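PDB 6K8H: aminotransferase class-III from Sphaerobacter thermophilus DSM 20745, which is an omega-transaminase of the class-III aminotransferase family, a dimer with the fold of PLP-dependent aminotransferases. Local coordinates for residues A108-E113 with A331-T336. Sequence-based numbering, arbitrary orientation.
Sequences AELLTE and AMRKLT
Leu110 of helix 102-114 packs against Met332 and Arg333 of helix 322-334 in a small, apolar helix-helix contact of the class-III aminotransferase fold. It joins helix 102-114, which lies on edge strand 120-124 of the seven-stranded sheet, to the last turn of helix 322-334, more than 200 residues further along the chain. The backbones stay well apart, Leu110 CA and Met332 CA being 8.0 Å from each other, and the segments bury just 154 Å² between them, so side chains alone bridge the gap. Leu110 supplies the first helix's part: its CG stands anti to the backbone N (chi1 -177°), and the isobutyl group extends toward the second helix with both methyls forward. Both rest on the same atom, Leu110 CD2 lying 3.7 Å and Leu110 CD1 3.9 Å from Met332 CB. Met332 meets them with the base of its side chain; chi2 of -53° and chi3 of -71° curl the chain so that its terminal CE turns toward the leucines of helix 102-114, and the side chain also packs on Ile283, next in sequence to the ligand-pocket residue Lys282. On the exposed flank, Arg333 lays its aliphatic CG 3.9 Å from Leu110 CD1, while its chain runs extended to NE. Its guanidinium makes no ion pair with Glu109: Glu109 OE1 and Arg333 NH2 are 7.0 Å apart, and that carboxylate forms a salt bridge with Arg25 of the second subunit. The same subunit's Val29 packs on Ala108 and Thr112, placing helix 102-114 between the dimer partner and helix 322-334. Within helix 102-114, Ala108 O accepts two hydrogen bonds, from Thr112 N at 2.9 Å and from Thr112 OG1 at 2.8 Å, the donors arriving from opposite faces of the carbonyl plane.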
loop_
_atom_site.group_PDB
_atom_site.type_symbol
_atom_site.label_atom_id
_atom_site.label_comp_id
_atom_site.label_asym_id
_atom_site.label_seq_id
_atom_site.Cartn_x
_atom_site.Cartn_y
_atom_site.Cartn_z
ATOM N N ALA B 108 -9.758 14.729 -5.365
ATOM C CA ALA B 108 -8.636 15.633 -5.594
ATOM C C ALA B 108 -9.078 17.096 -5.546
ATOM O O ALA B 108 -8.364 17.953 -5.001
ATOM C CB ALA B 108 -7.966 15.293 -6.927
ATOM N N GLU B 109 -10.252 17.405 -6.111
ATOM C CA GLU B 109 -10.779 18.764 -6.046
ATOM C C GLU B 109 -10.991 19.206 -4.597
ATOM O O GLU B 109 -10.609 20.321 -4.216
ATOM C CB GLU B 109 -12.071 18.855 -6.865
ATOM C CG GLU B 109 -11.812 19.135 -8.358
ATOM C CD GLU B 109 -13.018 18.868 -9.263
ATOM O OE1 GLU B 109 -14.046 18.350 -8.776
ATOM O OE2 GLU B 109 -12.923 19.169 -10.473
ATOM N N LEU B 110 -11.560 18.332 -3.759
ATOM C CA LEU B 110 -11.742 18.708 -2.354
ATOM C C LEU B 110 -10.401 18.956 -1.655
ATOM O O LEU B 110 -10.216 19.981 -0.977
ATOM C CB LEU B 110 -12.544 17.634 -1.615
ATOM C CG LEU B 110 -12.866 17.927 -0.138
ATOM C CD1 LEU B 110 -14.207 17.291 0.268
ATOM C CD2 LEU B 110 -11.746 17.453 0.795
ATOM N N LEU B 111 -9.457 18.009 -1.781
ATOM C CA LEU B 111 -8.172 18.155 -1.093
ATOM C C LEU B 111 -7.425 19.403 -1.554
ATOM O O LEU B 111 -6.848 20.125 -0.733
ATOM C CB LEU B 111 -7.291 16.916 -1.306
ATOM C CG LEU B 111 -7.722 15.648 -0.552
ATOM C CD1 LEU B 111 -6.810 14.467 -0.913
ATOM C CD2 LEU B 111 -7.729 15.883 0.943
ATOM N N THR B 112 -7.390 19.665 -2.863
ATOM C CA THR B 112 -6.661 20.847 -3.316
ATOM C C THR B 112 -7.391 22.130 -2.934
ATOM O O THR B 112 -6.741 23.161 -2.717
ATOM C CB THR B 112 -6.404 20.810 -4.836
ATOM O OG1 THR B 112 -7.635 20.637 -5.543
ATOM C CG2 THR B 112 -5.441 19.686 -5.205
ATOM N N GLU B 113 -8.724 22.095 -2.812
ATOM C CA GLU B 113 -9.433 23.296 -2.378
ATOM C C GLU B 113 -9.125 23.614 -0.922
ATOM O O GLU B 113 -9.000 24.789 -0.550
ATOM C CB GLU B 113 -10.944 23.129 -2.571
ATOM C CG GLU B 113 -11.451 23.525 -3.958
ATOM C CD GLU B 113 -12.708 22.756 -4.395
ATOM O OE1 GLU B 113 -13.533 22.371 -3.524
ATOM O OE2 GLU B 113 -12.867 22.547 -5.623
ATOM N N ALA B 331 -16.381 11.213 3.904
ATOM C CA ALA B 331 -15.749 11.489 5.197
ATOM C C ALA B 331 -15.269 12.929 5.280
ATOM O O ALA B 331 -15.505 13.624 6.278
ATOM C CB ALA B 331 -14.577 10.530 5.426
ATOM N N MET B 332 -14.604 13.404 4.227
ATOM C CA MET B 332 -14.074 14.758 4.255
ATOM C C MET B 332 -15.190 15.788 4.178
ATOM O O MET B 332 -15.132 16.810 4.866
ATOM C CB MET B 332 -13.070 14.950 3.118
ATOM C CG MET B 332 -11.826 14.085 3.234
ATOM S SD MET B 332 -10.972 14.244 4.822
ATOM C CE MET B 332 -10.293 15.897 4.663
ATOM N N ARG B 333 -16.222 15.539 3.360
ATOM C CA ARG B 333 -17.315 16.502 3.272
ATOM C C ARG B 333 -18.022 16.662 4.604
ATOM O O ARG B 333 -18.552 17.740 4.892
ATOM C CB ARG B 333 -18.329 16.096 2.203
ATOM C CG ARG B 333 -17.963 16.598 0.805
ATOM C CD ARG B 333 -19.005 16.181 -0.238
ATOM N NE ARG B 333 -18.578 16.615 -1.567
ATOM C CZ ARG B 333 -19.152 16.238 -2.706
ATOM N NH1 ARG B 333 -20.187 15.404 -2.681
ATOM N NH2 ARG B 333 -18.684 16.691 -3.870
ATOM N N LYS B 334 -18.069 15.597 5.414
ATOM C CA LYS B 334 -18.651 15.694 6.748
ATOM C C LYS B 334 -17.776 16.447 7.743
ATOM O O LYS B 334 -18.288 16.872 8.789
ATOM C CB LYS B 334 -18.960 14.294 7.284
ATOM C CG LYS B 334 -20.092 13.611 6.532
ATOM C CD LYS B 334 -20.186 12.109 6.831
ATOM C CE LYS B 334 -20.331 11.823 8.302
ATOM N NZ LYS B 334 -21.754 11.821 8.749
ATOM N N LEU B 335 -16.473 16.594 7.469
ATOM C CA LEU B 335 -15.547 17.352 8.321
ATOM C C LEU B 335 -15.542 18.808 7.868
ATOM O O LEU B 335 -14.689 19.248 7.094
ATOM C CB LEU B 335 -14.140 16.774 8.255
ATOM C CG LEU B 335 -13.723 15.545 9.035
ATOM C CD1 LEU B 335 -12.256 15.263 8.699
ATOM C CD2 LEU B 335 -13.924 15.736 10.530
ATOM N N THR B 336 -16.536 19.551 8.337
ATOM C CA THR B 336 -16.719 20.969 8.049
ATOM C C THR B 336 -15.975 21.824 9.062
ATOM O O THR B 336 -15.559 21.335 10.114
ATOM C CB THR B 336 -18.202 21.290 8.103
ATOM O OG1 THR B 336 -18.671 21.004 9.429
ATOM C CG2 THR B 336 -18.960 20.423 7.119
#